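Aspartate--tRNA(Asp/Asn) ligase (Thermus thermophilus, PDB 1N9W) activates L-aspartate with ATP and transfers it to tRNA(Asp) and, with similar efficiency, to tRNA(Asn), acting as a non-discriminating class II synthetase. Local coordinates at residues B[42-47]-B[69-74]; B[126-131]-B[392-397]. All coordinates share one frame; numbering follows the deposited sequence.

Contact 1. Residues B[42-47]-B[69-74]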
# COMPACT_ATOMS: atom_id res chain seq x y z
N VAL B 42 -2.64 -14.15 -24.01
CA VAL B 42 -1.91 -14.47 -25.23
C VAL B 42 -2.84 -14.54 -26.44
O VAL B 42 -3.99 -14.96 -26.34
CB VAL B 42 -1.13 -15.82 -25.14
CG1 VAL B 42 -0.15 -15.79 -23.97
CG2 VAL B 42 -2.11 -16.99 -25.00
N VAL B 43 -2.32 -14.12 -27.58
CA VAL B 43 -3.08 -14.17 -28.82
C VAL B 43 -2.20 -14.63 -29.98
O VAL B 43 -1.00 -14.30 -30.05
CB VAL B 43 -3.69 -12.78 -29.16
CG1 VAL B 43 -2.58 -11.76 -29.46
CG2 VAL B 43 -4.63 -12.92 -30.34
N GLN B 44 -2.79 -15.42 -30.87
CA GLN B 44 -2.09 -15.93 -32.04
C GLN B 44 -2.06 -14.80 -33.06
O GLN B 44 -3.05 -14.10 -33.28
CB GLN B 44 -2.81 -17.16 -32.64
CG GLN B 44 -2.08 -17.79 -33.84
CD GLN B 44 -2.68 -19.12 -34.32
OE1 GLN B 44 -3.61 -19.14 -35.15
NE2 GLN B 44 -2.15 -20.23 -33.80
N VAL B 45 -0.90 -14.61 -33.68
CA VAL B 45 -0.74 -13.58 -34.69
C VAL B 45 -0.26 -14.33 -35.91
O VAL B 45 0.61 -15.20 -35.80
CB VAL B 45 0.31 -12.51 -34.26
CG1 VAL B 45 0.64 -11.59 -35.42
CG2 VAL B 45 -0.25 -11.69 -33.10
N VAL B 46 -0.86 -14.03 -37.05
CA VAL B 46 -0.47 -14.70 -38.28
C VAL B 46 0.19 -13.72 -39.23
O VAL B 46 -0.37 -12.66 -39.54
CB VAL B 46 -1.70 -15.36 -38.99
CG1 VAL B 46 -1.23 -16.11 -40.23
CG2 VAL B 46 -2.40 -16.32 -38.04
N THR B 47 1.39 -14.06 -39.67
CA THR B 47 2.12 -13.23 -40.59
C THR B 47 2.84 -14.18 -41.57
O THR B 47 2.42 -15.33 -41.71
CB THR B 47 3.12 -12.31 -39.81
OG1 THR B 47 3.73 -11.38 -40.71
CG2 THR B 47 4.19 -13.13 -39.11
N ALA B 69 -11.73 -20.56 -33.59
CA ALA B 69 -11.92 -21.39 -32.39
C ALA B 69 -10.73 -22.24 -31.96
O ALA B 69 -10.56 -22.53 -30.78
CB ALA B 69 -13.13 -22.29 -32.60
N LYS B 70 -9.91 -22.64 -32.92
CA LYS B 70 -8.76 -23.47 -32.61
C LYS B 70 -7.69 -22.69 -31.84
O LYS B 70 -7.01 -23.25 -30.98
CB LYS B 70 -8.16 -24.05 -33.90
CG LYS B 70 -7.21 -25.22 -33.70
CD LYS B 70 -6.58 -25.64 -35.02
CE LYS B 70 -5.65 -26.85 -34.86
NZ LYS B 70 -4.96 -27.21 -36.13
N ALA B 71 -7.57 -21.40 -32.14
CA ALA B 71 -6.58 -20.54 -31.50
C ALA B 71 -6.96 -20.16 -30.07
O ALA B 71 -8.14 -20.17 -29.71
CB ALA B 71 -6.36 -19.29 -32.33
N PRO B 72 -5.96 -19.83 -29.23
CA PRO B 72 -6.19 -19.44 -27.84
C PRO B 72 -7.16 -18.26 -27.77
O PRO B 72 -6.91 -17.22 -28.37
CB PRO B 72 -4.79 -19.06 -27.35
CG PRO B 72 -3.91 -19.93 -28.16
CD PRO B 72 -4.52 -19.84 -29.54
N GLY B 73 -8.25 -18.44 -27.04
CA GLY B 73 -9.23 -17.37 -26.94
C GLY B 73 -10.17 -17.34 -28.12
O GLY B 73 -10.96 -16.40 -28.26
N GLY B 74 -10.09 -18.34 -28.99
CA GLY B 74 -10.96 -18.41 -30.16
C GLY B 74 -10.79 -17.29 -31.15
O GLY B 74 -11.61 -17.11 -32.05
O HOH W 1 -5.36 -16.65 -30.31
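Gln44, on strand 42-47, reaches across to Ala71 and Pro72 in the loop that leads into strand 75-79. From its CB outward the side chain runs beside the loop. Gln44 CB lies 4.2 Å from Ala71 CB and 4.4 Å from Pro72 CD. CG sits anti to the backbone N (chi1 -177°) and the chain stays extended, which carries the amide past the Ala71 methyl, with Gln44 CD again 4.2 Å from Ala71 CB. The Gln44 side chain also packs on those of Asn68 and Glu76. Two residues earlier on the same strand, Val42 CG2 touches Pro72 CB at 4.1 Å, the two side chains crossing at about a right angle.

No direct hydrogen bond joins the segments. A water fills that role, accepting from Gln44 N at 2.9 Å and donating to Pro72 O. The loop itself folds back as a type II beta turn, closed by Gly74 N to Ala71 O at 2.8 Å, with Gly73 at the positive-phi position. The arrangement packs the loop between strands 58-67 and 75-79, the beta4-beta5 loop of an OB fold, against strand 41-47, the third strand of the barrel, on the tRNA-contacting surface that includes Gln44, Asn68 and Glu76.

Contact 2. Residues B[126-131]-B[392-397]; sequences KVQAAL and IGAERL
Helix segment 126-131 faces the junction at which strand 387-393 gives way to helix 394-402, and the backbones come nearest at Gln128 and Ala394, whose CA atoms are 7.3 Å apart. Gly393 is the N-cap residue, and Leu397 N to Gly393 O, at 3.0 Å, is a hydrogen bond of the first helical turn. Gln128 spans the gap: with CG anti to the backbone N (chi1 -175°) and the chain extended beyond it, the amide is delivered to that turn. There Gln128 NE2 rests 3.6 Å from Glu395 CG and 3.9 Å from Glu395 CA, a van der Waals contact with no hydrogen bond across the segments. Amide and carboxylate planes stand 61° apart.

The carboxylate is occupied by other partners. The Glu395 side chain sets out away from helix segment 126-131, but its bend at chi2 (91°) brings its end back toward Gln128; its OE2 forms a salt bridge with Arg411 and its OE1 accepts from Leu215 N, which should hold its rotation. One turn further along each helix, Leu131 CD1 meets Leu397 CG at 4.5 Å, a loose apolar contact in the buried core. Gln128 also packs on Phe148 of the second subunit. A strand entering a helix through Gly393, with Arg396 in its first turn, is motif 3 of class II synthetases, here backed by the long motif 1 helix and forming part of the predicted ATP site.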
# COMPACT_ATOMS: atom_id res chain seq x y z
N LYS B 126 -0.53 -11.14 -9.22
CA LYS B 126 -1.65 -10.33 -9.68
C LYS B 126 -2.81 -10.52 -8.70
O LYS B 126 -3.51 -9.57 -8.34
CB LYS B 126 -2.05 -10.77 -11.09
CG LYS B 126 -3.20 -10.00 -11.73
CD LYS B 126 -2.85 -8.53 -11.92
CE LYS B 126 -3.93 -7.80 -12.72
NZ LYS B 126 -3.74 -6.31 -12.66
N VAL B 127 -3.00 -11.76 -8.26
CA VAL B 127 -4.06 -12.07 -7.32
C VAL B 127 -3.74 -11.43 -5.97
O VAL B 127 -4.63 -10.87 -5.32
CB VAL B 127 -4.22 -13.62 -7.19
CG1 VAL B 127 -5.19 -13.96 -6.06
CG2 VAL B 127 -4.75 -14.19 -8.51
N GLN B 128 -2.48 -11.46 -5.57
CA GLN B 128 -2.08 -10.86 -4.30
C GLN B 128 -2.36 -9.35 -4.29
O GLN B 128 -2.80 -8.81 -3.27
CB GLN B 128 -0.60 -11.08 -4.04
CG GLN B 128 -0.15 -10.57 -2.67
CD GLN B 128 1.32 -10.80 -2.44
OE1 GLN B 128 2.15 -9.94 -2.74
NE2 GLN B 128 1.66 -11.98 -1.93
N ALA B 129 -2.09 -8.69 -5.41
CA ALA B 129 -2.33 -7.26 -5.50
C ALA B 129 -3.81 -7.00 -5.34
O ALA B 129 -4.22 -6.00 -4.74
CB ALA B 129 -1.84 -6.71 -6.85
N ALA B 130 -4.63 -7.90 -5.86
CA ALA B 130 -6.07 -7.72 -5.72
C ALA B 130 -6.47 -7.90 -4.25
O ALA B 130 -7.18 -7.07 -3.71
CB ALA B 130 -6.81 -8.72 -6.62
N LEU B 131 -5.97 -8.96 -3.60
CA LEU B 131 -6.30 -9.19 -2.17
C LEU B 131 -5.94 -7.98 -1.30
O LEU B 131 -6.70 -7.61 -0.40
CB LEU B 131 -5.55 -10.41 -1.65
CG LEU B 131 -5.90 -11.77 -2.29
CD1 LEU B 131 -4.84 -12.79 -1.93
CD2 LEU B 131 -7.28 -12.22 -1.83
N ILE B 392 -2.00 -10.44 8.88
CA ILE B 392 -2.27 -11.47 7.90
C ILE B 392 -1.06 -11.73 7.03
O ILE B 392 -0.50 -10.80 6.44
CB ILE B 392 -3.46 -11.08 6.99
CG1 ILE B 392 -4.71 -10.85 7.84
CG2 ILE B 392 -3.70 -12.15 5.95
CD1 ILE B 392 -5.96 -10.57 7.04
N GLY B 393 -0.64 -12.99 6.96
CA GLY B 393 0.49 -13.35 6.13
C GLY B 393 0.02 -13.35 4.70
O GLY B 393 -0.52 -14.34 4.21
N ALA B 394 0.23 -12.22 4.02
CA ALA B 394 -0.20 -12.06 2.63
C ALA B 394 0.16 -13.24 1.73
O ALA B 394 -0.71 -13.81 1.08
CB ALA B 394 0.37 -10.75 2.06
N GLU B 395 1.44 -13.61 1.67
CA GLU B 395 1.85 -14.71 0.81
C GLU B 395 1.23 -16.06 1.15
O GLU B 395 0.89 -16.82 0.24
CB GLU B 395 3.37 -14.86 0.79
CG GLU B 395 4.09 -13.83 -0.04
CD GLU B 395 4.49 -12.62 0.77
OE1 GLU B 395 3.60 -12.04 1.43
OE2 GLU B 395 5.68 -12.27 0.76
N ARG B 396 1.09 -16.37 2.43
CA ARG B 396 0.51 -17.65 2.83
C ARG B 396 -0.94 -17.74 2.39
O ARG B 396 -1.39 -18.77 1.89
CB ARG B 396 0.57 -17.83 4.34
CG ARG B 396 1.94 -18.16 4.84
CD ARG B 396 1.90 -18.38 6.33
NE ARG B 396 3.19 -18.88 6.79
CZ ARG B 396 3.49 -19.14 8.06
NH1 ARG B 396 2.59 -18.95 9.02
NH2 ARG B 396 4.69 -19.59 8.36
N LEU B 397 -1.66 -16.65 2.59
CA LEU B 397 -3.05 -16.60 2.19
C LEU B 397 -3.14 -16.88 0.70
O LEU B 397 -3.89 -17.74 0.25
CB LEU B 397 -3.64 -15.23 2.50
CG LEU B 397 -5.05 -14.93 1.99
CD1 LEU B 397 -6.03 -16.01 2.44
CD2 LEU B 397 -5.46 -13.57 2.51

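Overall arrangement
The two contacts belong to separate domains and follow one another along the chain. Contact 1 lies in the OB-fold anticodon-binding domain, its centre about 32 Å from the centre of the chain, whereas contact 2 lies about 1 Å from that centre, in the catalytic domain. Their centres are about 31 Å apart and their nearest atoms about 13 Å, with no touch. Contact 1 holds Gln44, a tRNA-contacting residue, whereas contact 2 holds residues 393-396, predicted to bind ATP; the side chain of Leu397 is about 10 Å from that of Glu345, another predicted ATP ligand. The second subunit reaches contact 2, while contact 1 is touched by no other chain of the dimer.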